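Long-range contacts in glycine oxidase (Bacillus cereus ATCC 14579, PDB 7CYX), which probably catalyses the FAD-dependent oxidation of glycine by oxygen to glyoxylate, hydrogen peroxide and ammonium, a step in making thiamine diphosphate: residues A[227-232]-A[275-280]; A[233-238]-A[293-298]; A[24-29]-A[351-356]. One frame throughout, in Å; residues are numbered along the deposited sequence.

Contact 1: A[227-232]-A[275-280]; sequences PVKGEV and TVQPES
K229 and E231, neighbours on one face of strand 225-236, reach up to the turn that leads into helix 278-291 and bind it in four hydrogen bonds. The lysine makes the first group of hydrogen bonds. With CG anti to the backbone N (chi1 154°) and the rest of the chain extended, K229 NZ stands 2.7 Å from the backbone O of T275 and 2.9 Å from Q277 OE1. The Q277 oxygen receives it on a lone pair in the carbonyl plane, whereas the T275 oxygen is met from a tilted direction. Q277 spends the other half of its amide within the turn: NE2 gives a nearly straight bond of 3.0 Å to T275 OG1, which fixes the amide flip and turns OE1 to the lysine. N273 is a further partner of that hydroxyl.

The carboxylate of E231 forms the second group. Its OE2 accepts the backbone N-H of Q277, the N-cap residue, at 2.8 Å. E231 OE1 takes the hydroxyl of S280, also 2.8 Å from OG, from above the carboxylate plane; K268 and T266 bind the same oxygen. So many donors, together with the helix N-terminus, would favour an ionised carboxylate.

Apolar contact is slight: V276 CG1 lies 4.1 Å from E231 CG as the two side chains slide past each other in opposite directions. The arrangement joins the N-terminal end of the helix of a beta-alpha-beta crossover to the middle strand, 225-236, in a large sheet that is probably that of the substrate-binding domain of the DAO family.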
loop_
_atom_site.group_PDB
_atom_site.type_symbol
_atom_site.label_atom_id
_atom_site.label_comp_id
_atom_site.label_asym_id
_atom_site.label_seq_id
_atom_site.Cartn_x
_atom_site.Cartn_y
_atom_site.Cartn_z
ATOM N N PRO A 227 15.581 -24.266 -0.263
ATOM C CA PRO A 227 15.228 -23.172 0.648
ATOM C C PRO A 227 16.214 -22.880 1.786
ATOM O O PRO A 227 16.613 -23.783 2.519
ATOM C CB PRO A 227 13.952 -23.692 1.350
ATOM C CG PRO A 227 14.154 -25.200 1.366
ATOM C CD PRO A 227 14.783 -25.478 0.003
ATOM N N VAL A 228 16.519 -21.598 1.981
ATOM C CA VAL A 228 17.249 -21.183 3.146
ATOM C C VAL A 228 16.307 -20.324 3.986
ATOM O O VAL A 228 15.999 -19.199 3.637
ATOM C CB VAL A 228 18.573 -20.495 2.764
ATOM C CG1 VAL A 228 19.320 -19.999 3.985
ATOM C CG2 VAL A 228 19.453 -21.429 1.925
ATOM N N LYS A 229 15.788 -20.938 5.060
ATOM C CA LYS A 229 14.712 -20.369 5.827
ATOM C C LYS A 229 15.260 -19.119 6.516
ATOM O O LYS A 229 16.383 -19.112 6.943
ATOM C CB LYS A 229 14.143 -21.398 6.812
ATOM C CG LYS A 229 13.471 -20.819 8.051
ATOM C CD LYS A 229 12.946 -21.902 8.977
ATOM C CE LYS A 229 12.069 -21.368 10.093
ATOM N NZ LYS A 229 11.583 -22.443 10.994
ATOM N N GLY A 230 14.455 -18.058 6.564
ATOM C CA GLY A 230 14.813 -16.849 7.321
ATOM C C GLY A 230 13.619 -16.338 8.089
ATOM O O GLY A 230 12.523 -16.267 7.517
ATOM N N GLU A 231 13.837 -16.039 9.379
ATOM C CA GLU A 231 12.813 -15.596 10.290
ATOM C C GLU A 231 13.015 -14.109 10.515
ATOM O O GLU A 231 14.157 -13.683 10.664
ATOM C CB GLU A 231 12.906 -16.309 11.641
ATOM C CG GLU A 231 12.373 -17.723 11.632
ATOM C CD GLU A 231 13.113 -18.678 12.547
ATOM O OE1 GLU A 231 14.348 -18.796 12.384
ATOM O OE2 GLU A 231 12.450 -19.285 13.430
ATOM N N VAL A 232 11.906 -13.349 10.510
ATOM C CA VAL A 232 11.957 -11.926 10.706
ATOM C C VAL A 232 10.811 -11.465 11.616
ATOM O O VAL A 232 9.784 -12.124 11.754
ATOM C CB VAL A 232 12.041 -11.151 9.378
ATOM C CG1 VAL A 232 12.049 -12.056 8.160
ATOM C CG2 VAL A 232 10.991 -10.065 9.256
ATOM N N THR A 275 7.352 -22.061 10.287
ATOM C CA THR A 275 7.165 -21.663 11.703
ATOM C C THR A 275 8.361 -20.831 12.180
ATOM O O THR A 275 9.438 -20.964 11.656
ATOM C CB THR A 275 7.060 -22.869 12.660
ATOM O OG1 THR A 275 8.292 -23.615 12.681
ATOM C CG2 THR A 275 5.929 -23.823 12.322
ATOM N N VAL A 276 8.179 -20.092 13.274
ATOM C CA VAL A 276 9.180 -19.254 13.864
ATOM C C VAL A 276 9.472 -19.791 15.267
ATOM O O VAL A 276 8.576 -19.879 16.096
ATOM C CB VAL A 276 8.696 -17.786 13.915
ATOM C CG1 VAL A 276 9.682 -16.864 14.615
ATOM C CG2 VAL A 276 8.348 -17.246 12.532
ATOM N N GLN A 277 10.740 -20.103 15.530
ATOM C CA GLN A 277 11.163 -20.610 16.828
ATOM C C GLN A 277 11.354 -19.432 17.767
ATOM O O GLN A 277 11.837 -18.383 17.357
ATOM C CB GLN A 277 12.448 -21.429 16.717
ATOM C CG GLN A 277 12.198 -22.844 16.243
ATOM C CD GLN A 277 11.440 -22.872 14.945
ATOM O OE1 GLN A 277 11.997 -22.614 13.884
ATOM N NE2 GLN A 277 10.162 -23.215 15.021
ATOM N N PRO A 278 10.916 -19.543 19.037
ATOM C CA PRO A 278 11.176 -18.504 20.024
ATOM C C PRO A 278 12.610 -17.966 20.047
ATOM O O PRO A 278 12.793 -16.753 20.074
ATOM C CB PRO A 278 10.825 -19.250 21.320
ATOM C CG PRO A 278 9.621 -20.060 20.924
ATOM C CD PRO A 278 10.026 -20.592 19.565
ATOM N N GLU A 279 13.585 -18.877 20.077
ATOM C CA GLU A 279 15.016 -18.574 20.183
ATOM C C GLU A 279 15.413 -17.563 19.101
ATOM O O GLU A 279 16.196 -16.670 19.366
ATOM C CB GLU A 279 15.818 -19.875 20.074
ATOM C CG GLU A 279 17.324 -19.713 19.884
ATOM C CD GLU A 279 18.114 -21.013 20.065
ATOM O OE1 GLU A 279 18.885 -21.092 21.049
ATOM O OE2 GLU A 279 17.970 -21.963 19.231
ATOM N N SER A 280 14.889 -17.749 17.883
ATOM C CA SER A 280 15.113 -16.845 16.765
ATOM C C SER A 280 14.520 -15.472 17.094
ATOM O O SER A 280 15.176 -14.449 16.901
ATOM C CB SER A 280 14.515 -17.387 15.503
ATOM O OG SER A 280 15.223 -18.528 15.056
#

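Contact 2: A[233-238]-A[293-298]; sequences VAVRSR and PALKEA
V235 puts its CG2 methyl against CD2 of L295, 3.4 Å away and tight for two methyl groups, with the two side chains crossing at about a right angle. The contact closes a beta-alpha-beta crossover. Helix 278-291 carries the chain from strand 260-269 over strand 225-236 to strand 299-311. Residues 293-298 are the short link that brings it down from the helix into the last of these. Strand 225-236 therefore lies between the two strands that the crossover joins, and V235, near its end, faces the link.

The valine rotamer explains which branch does the work. CG2 sits between the backbone N and the carbonyl carbon (chi1 -56°), and from there it serves both L295 and A298, whose CB is 4.0 Å from it. L295 comes off a 3-10 segment in which K296 N bonds to P293 O at 2.9 Å. Although its CB does not aim at the strand, its CD2 methyl extends to V235, while the same side chain also packs on I263, L241 and A288. This ties the link to the sheet and to the end of the helix at once.

A298 is the other anchor, with its CB directed at the strand just before strand 299-311 begins; the backbones come nearest at S237 and A298. The R236 side chain leaves on the far side, where NE forms a salt bridge with E301. Beyond it, R238 bridges to E299 and to E175 of the second subunit, so the dimer interface begins close by. A298 CB meets the backbone of R236 as well, lying 3.4 Å from its carbonyl O and 4.4 Å from S237 CB.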
loop_
_atom_site.group_PDB
_atom_site.type_symbol
_atom_site.label_atom_id
_atom_site.label_comp_id
_atom_site.label_asym_id
_atom_site.label_seq_id
_atom_site.Cartn_x
_atom_site.Cartn_y
_atom_site.Cartn_z
ATOM N N VAL A 233 11.057 -10.320 12.265
ATOM C CA VAL A 233 10.183 -9.697 13.248
ATOM C C VAL A 233 9.847 -8.290 12.752
ATOM O O VAL A 233 10.659 -7.658 12.075
ATOM C CB VAL A 233 10.886 -9.666 14.615
ATOM C CG1 VAL A 233 10.390 -8.540 15.492
ATOM C CG2 VAL A 233 10.786 -11.000 15.330
ATOM N N ALA A 234 8.652 -7.808 13.099
ATOM C CA ALA A 234 8.215 -6.457 12.730
ATOM C C ALA A 234 7.618 -5.768 13.955
ATOM O O ALA A 234 6.837 -6.368 14.692
ATOM C CB ALA A 234 7.195 -6.519 11.607
ATOM N N VAL A 235 7.981 -4.501 14.156
ATOM C CA VAL A 235 7.376 -3.715 15.196
ATOM C C VAL A 235 6.899 -2.389 14.602
ATOM O O VAL A 235 7.364 -1.960 13.559
ATOM C CB VAL A 235 8.363 -3.503 16.351
ATOM C CG1 VAL A 235 8.881 -4.829 16.884
ATOM C CG2 VAL A 235 9.509 -2.595 15.945
ATOM N N ARG A 236 5.949 -1.763 15.293
ATOM C CA ARG A 236 5.451 -0.448 14.952
ATOM C C ARG A 236 5.974 0.537 15.999
ATOM O O ARG A 236 6.209 0.149 17.123
ATOM C CB ARG A 236 3.920 -0.462 14.948
ATOM C CG ARG A 236 3.304 -1.474 13.992
ATOM C CD ARG A 236 2.724 -0.785 12.779
ATOM N NE ARG A 236 2.413 -1.677 11.667
ATOM C CZ ARG A 236 2.145 -1.249 10.432
ATOM N NH1 ARG A 236 2.161 0.049 10.164
ATOM N NH2 ARG A 236 1.856 -2.115 9.478
ATOM N N SER A 237 6.138 1.805 15.621
ATOM C CA SER A 237 6.517 2.835 16.584
ATOM C C SER A 237 5.907 4.176 16.173
ATOM O O SER A 237 5.767 4.478 15.006
ATOM C CB SER A 237 8.007 2.930 16.720
ATOM O OG SER A 237 8.386 4.188 17.251
ATOM N N ARG A 238 5.555 4.985 17.162
ATOM C CA ARG A 238 5.064 6.323 16.874
ATOM C C ARG A 238 6.241 7.304 16.756
ATOM O O ARG A 238 6.043 8.454 16.405
ATOM C CB ARG A 238 4.039 6.746 17.932
ATOM C CG ARG A 238 2.598 6.444 17.535
ATOM C CD ARG A 238 2.001 5.234 18.231
ATOM N NE ARG A 238 1.406 5.613 19.507
ATOM C CZ ARG A 238 0.545 4.868 20.191
ATOM N NH1 ARG A 238 0.191 3.678 19.734
ATOM N NH2 ARG A 238 0.039 5.316 21.328
ATOM N N PRO A 293 18.145 0.804 20.903
ATOM C CA PRO A 293 17.485 0.425 22.152
ATOM C C PRO A 293 16.000 0.806 22.260
ATOM O O PRO A 293 15.221 0.080 22.872
ATOM C CB PRO A 293 18.270 1.184 23.230
ATOM C CG PRO A 293 19.613 1.475 22.597
ATOM C CD PRO A 293 19.323 1.656 21.123
ATOM N N ALA A 294 15.599 1.929 21.669
ATOM C CA ALA A 294 14.208 2.342 21.769
ATOM C C ALA A 294 13.253 1.255 21.240
ATOM O O ALA A 294 12.054 1.370 21.468
ATOM C CB ALA A 294 13.975 3.637 21.040
ATOM N N LEU A 295 13.757 0.229 20.531
ATOM C CA LEU A 295 12.884 -0.814 19.986
ATOM C C LEU A 295 12.280 -1.654 21.124
ATOM O O LEU A 295 11.349 -2.411 20.891
ATOM C CB LEU A 295 13.644 -1.701 19.001
ATOM C CG LEU A 295 13.807 -1.143 17.587
ATOM C CD1 LEU A 295 14.815 -1.967 16.796
ATOM C CD2 LEU A 295 12.472 -1.090 16.847
ATOM N N LYS A 296 12.813 -1.500 22.341
ATOM C CA LYS A 296 12.330 -2.191 23.525
ATOM C C LYS A 296 10.878 -1.807 23.809
ATOM O O LYS A 296 10.109 -2.675 24.193
ATOM C CB LYS A 296 13.219 -1.869 24.725
ATOM C CG LYS A 296 14.557 -2.596 24.745
ATOM C CD LYS A 296 15.529 -2.017 25.756
ATOM C CE LYS A 296 16.582 -3.007 26.211
ATOM N NZ LYS A 296 17.823 -2.323 26.630
ATOM N N GLU A 297 10.535 -0.528 23.578
ATOM C CA GLU A 297 9.289 0.091 24.033
ATOM C C GLU A 297 8.395 0.439 22.837
ATOM O O GLU A 297 7.436 1.200 22.975
ATOM C CB GLU A 297 9.599 1.321 24.898
ATOM C CG GLU A 297 10.683 1.075 25.959
ATOM C CD GLU A 297 10.923 2.169 26.996
ATOM O OE1 GLU A 297 10.518 3.330 26.764
ATOM O OE2 GLU A 297 11.511 1.858 28.051
ATOM N N ALA A 298 8.706 -0.145 21.677
ATOM C CA ALA A 298 7.863 -0.162 20.472
ATOM C C ALA A 298 6.682 -1.147 20.635
ATOM O O ALA A 298 6.438 -1.691 21.707
ATOM C CB ALA A 298 8.727 -0.532 19.288
#

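Contact 3: A[24-29]-A[351-356]; sequences AERGHK and LIEGKQ
E353 is gripped from two directions by R26 and H28, which flank the turn after helix 14-25. The charged pair is R26 NH1 with E353 OE1, 3.1 Å apart in a bent salt bridge, N-H...O 141°; NH1 arrives well above the carboxylate plane, with the guanidinium and carboxylate planes 44° apart. The arginine is extended from CG to NE, so its aliphatic part runs alongside the carboxylate and R26 CD lies 3.5 Å from E353 OE2. NH1 has a second and stronger partner in D350, one turn back on helix 341-352. K355 adds its NZ to the same E353 OE1 at 3.2 Å, and the shared oxygen would offset the like charges of R26 and K355.

The other carboxylate oxygen is used by a His-carboxylate hydrogen bond. H28 NE2 donates to E353 OE2 at 2.8 Å, close to straight at 160°, with the oxygen in the plane of the imidazole; it is reached on the anti side of the carboxylate. The carboxylate might favour a protonated histidine. With R26 and K355 on one oxygen and H28 on the other, rotation of the carboxylate is probably restricted.

Apolar contact is minor: I352 CG2 approaches H28 CE1 to 4.5 Å, while the isoleucine also packs on K203, V205 and Y328.

Both helices stop in the same way, in Schellman motifs whose C-prime residues are G27 and G354 at positive phi; G27 N bonds to A24 O at 3.0 Å. The contact thus pairs the C-terminal ends of two helices at the surface of the Rossmann-type FAD domain: the first helix of the dinucleotide-binding beta-alpha-beta unit, and helix 341-352 from near the chain's end.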
loop_
_atom_site.group_PDB
_atom_site.type_symbol
_atom_site.label_atom_id
_atom_site.label_comp_id
_atom_site.label_asym_id
_atom_site.label_seq_id
_atom_site.Cartn_x
_atom_site.Cartn_y
_atom_site.Cartn_z
ATOM N N ALA A 24 4.216 -9.429 -21.322
ATOM C CA ALA A 24 2.842 -8.942 -21.590
ATOM C C ALA A 24 2.867 -7.489 -22.076
ATOM O O ALA A 24 2.083 -7.091 -22.920
ATOM C CB ALA A 24 1.984 -9.046 -20.350
ATOM N N GLU A 25 3.753 -6.692 -21.494
ATOM C CA GLU A 25 3.901 -5.299 -21.878
ATOM C C GLU A 25 4.207 -5.198 -23.381
ATOM O O GLU A 25 3.743 -4.277 -24.029
ATOM C CB GLU A 25 5.018 -4.651 -21.064
ATOM C CG GLU A 25 4.741 -3.206 -20.720
ATOM C CD GLU A 25 5.826 -2.571 -19.872
ATOM O OE1 GLU A 25 6.998 -3.034 -19.939
ATOM O OE2 GLU A 25 5.494 -1.621 -19.139
ATOM N N ARG A 26 4.991 -6.156 -23.896
ATOM C CA ARG A 26 5.459 -6.226 -25.292
ATOM C C ARG A 26 4.488 -7.043 -26.157
ATOM O O ARG A 26 4.850 -7.449 -27.252
ATOM C CB ARG A 26 6.857 -6.864 -25.356
ATOM C CG ARG A 26 7.997 -5.989 -24.840
ATOM C CD ARG A 26 9.285 -6.807 -24.676
ATOM N NE ARG A 26 10.308 -6.172 -23.854
ATOM C CZ ARG A 26 11.590 -6.538 -23.805
ATOM N NH1 ARG A 26 12.033 -7.516 -24.579
ATOM N NH2 ARG A 26 12.422 -5.939 -22.964
ATOM N N GLY A 27 3.276 -7.318 -25.651
ATOM C CA GLY A 27 2.182 -7.904 -26.449
ATOM C C GLY A 27 2.175 -9.430 -26.532
ATOM O O GLY A 27 1.471 -9.987 -27.397
ATOM N N HIS A 28 2.928 -10.118 -25.657
ATOM C CA HIS A 28 2.935 -11.593 -25.607
ATOM C C HIS A 28 1.779 -12.081 -24.731
ATOM O O HIS A 28 1.566 -11.520 -23.681
ATOM C CB HIS A 28 4.229 -12.137 -25.001
ATOM C CG HIS A 28 5.453 -11.879 -25.801
ATOM N ND1 HIS A 28 6.059 -12.864 -26.544
ATOM C CD2 HIS A 28 6.195 -10.764 -25.956
ATOM C CE1 HIS A 28 7.124 -12.367 -27.128
ATOM N NE2 HIS A 28 7.235 -11.081 -26.782
ATOM N N LYS A 29 1.068 -13.131 -25.159
ATOM C CA LYS A 29 -0.026 -13.684 -24.371
ATOM C C LYS A 29 0.556 -14.663 -23.343
ATOM O O LYS A 29 1.116 -15.706 -23.678
ATOM C CB LYS A 29 -1.110 -14.258 -25.291
ATOM C CG LYS A 29 -1.772 -13.235 -26.217
ATOM C CD LYS A 29 -1.677 -11.766 -25.750
ATOM C CE LYS A 29 -2.158 -10.753 -26.771
ATOM N NZ LYS A 29 -3.562 -10.353 -26.524
ATOM N N LEU A 351 15.537 -12.247 -24.247
ATOM C CA LEU A 351 15.977 -13.564 -24.666
ATOM C C LEU A 351 14.840 -14.344 -25.339
ATOM O O LEU A 351 15.059 -15.114 -26.281
ATOM C CB LEU A 351 16.477 -14.333 -23.439
ATOM C CG LEU A 351 16.796 -15.805 -23.682
ATOM C CD1 LEU A 351 17.895 -15.939 -24.729
ATOM C CD2 LEU A 351 17.204 -16.484 -22.377
ATOM N N ILE A 352 13.632 -14.219 -24.803
ATOM C CA ILE A 352 12.503 -14.923 -25.381
ATOM C C ILE A 352 12.210 -14.360 -26.782
ATOM O O ILE A 352 11.776 -15.099 -27.636
ATOM C CB ILE A 352 11.284 -14.855 -24.437
ATOM C CG1 ILE A 352 11.505 -15.768 -23.223
ATOM C CG2 ILE A 352 9.994 -15.180 -25.183
ATOM C CD1 ILE A 352 10.507 -15.599 -22.091
ATOM N N GLU A 353 12.445 -13.052 -26.988
ATOM C CA GLU A 353 12.181 -12.345 -28.266
ATOM C C GLU A 353 13.408 -12.376 -29.201
ATOM O O GLU A 353 13.466 -11.619 -30.159
ATOM C CB GLU A 353 11.860 -10.866 -28.018
ATOM C CG GLU A 353 10.475 -10.597 -27.465
ATOM C CD GLU A 353 10.072 -9.129 -27.446
ATOM O OE1 GLU A 353 10.977 -8.253 -27.416
ATOM O OE2 GLU A 353 8.850 -8.856 -27.453
ATOM N N GLY A 354 14.423 -13.183 -28.882
ATOM C CA GLY A 354 15.624 -13.284 -29.692
ATOM C C GLY A 354 16.468 -12.015 -29.701
ATOM O O GLY A 354 17.420 -11.933 -30.469
ATOM N N LYS A 355 16.158 -11.037 -28.841
ATOM C CA LYS A 355 16.853 -9.734 -28.870
ATOM C C LYS A 355 18.190 -9.806 -28.122
ATOM O O LYS A 355 18.997 -8.874 -28.232
ATOM C CB LYS A 355 15.983 -8.612 -28.286
ATOM C CG LYS A 355 14.763 -8.239 -29.120
ATOM C CD LYS A 355 13.979 -7.053 -28.595
ATOM C CE LYS A 355 12.753 -6.754 -29.442
ATOM N NZ LYS A 355 11.985 -5.594 -28.918
ATOM N N GLN A 356 18.408 -10.882 -27.349
ATOM C CA GLN A 356 19.658 -11.101 -26.604
ATOM C C GLN A 356 20.062 -12.577 -26.766
ATOM O O GLN A 356 19.206 -13.429 -27.039
ATOM C CB GLN A 356 19.448 -10.615 -25.161
ATOM C CG GLN A 356 20.729 -10.250 -24.421
ATOM C CD GLN A 356 20.567 -9.273 -23.277
ATOM O OE1 GLN A 356 21.428 -9.179 -22.401
ATOM N NE2 GLN A 356 19.478 -8.520 -23.278
#

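Overall arrangement
Contacts 1 and 2 share strand 225-236 and follow each other along it, their centres about 19 Å apart, one at the start and one at the end of the crossover through helix 278-291. Contact 1 is the nearer to the cofactor: the E231 side chain lies about 7 Å from FAD, and V232, on the same strand, touches it. Contact 2 lies away from the annotated sites. Contact 3 belongs to the other side of the molecule, its centre about 38 Å from that of contact 1 and 45 Å from that of contact 2. It encloses both in sequence and sits at the C-terminal end of helix 14-25, whose first residues, V14 and I15, bind FAD.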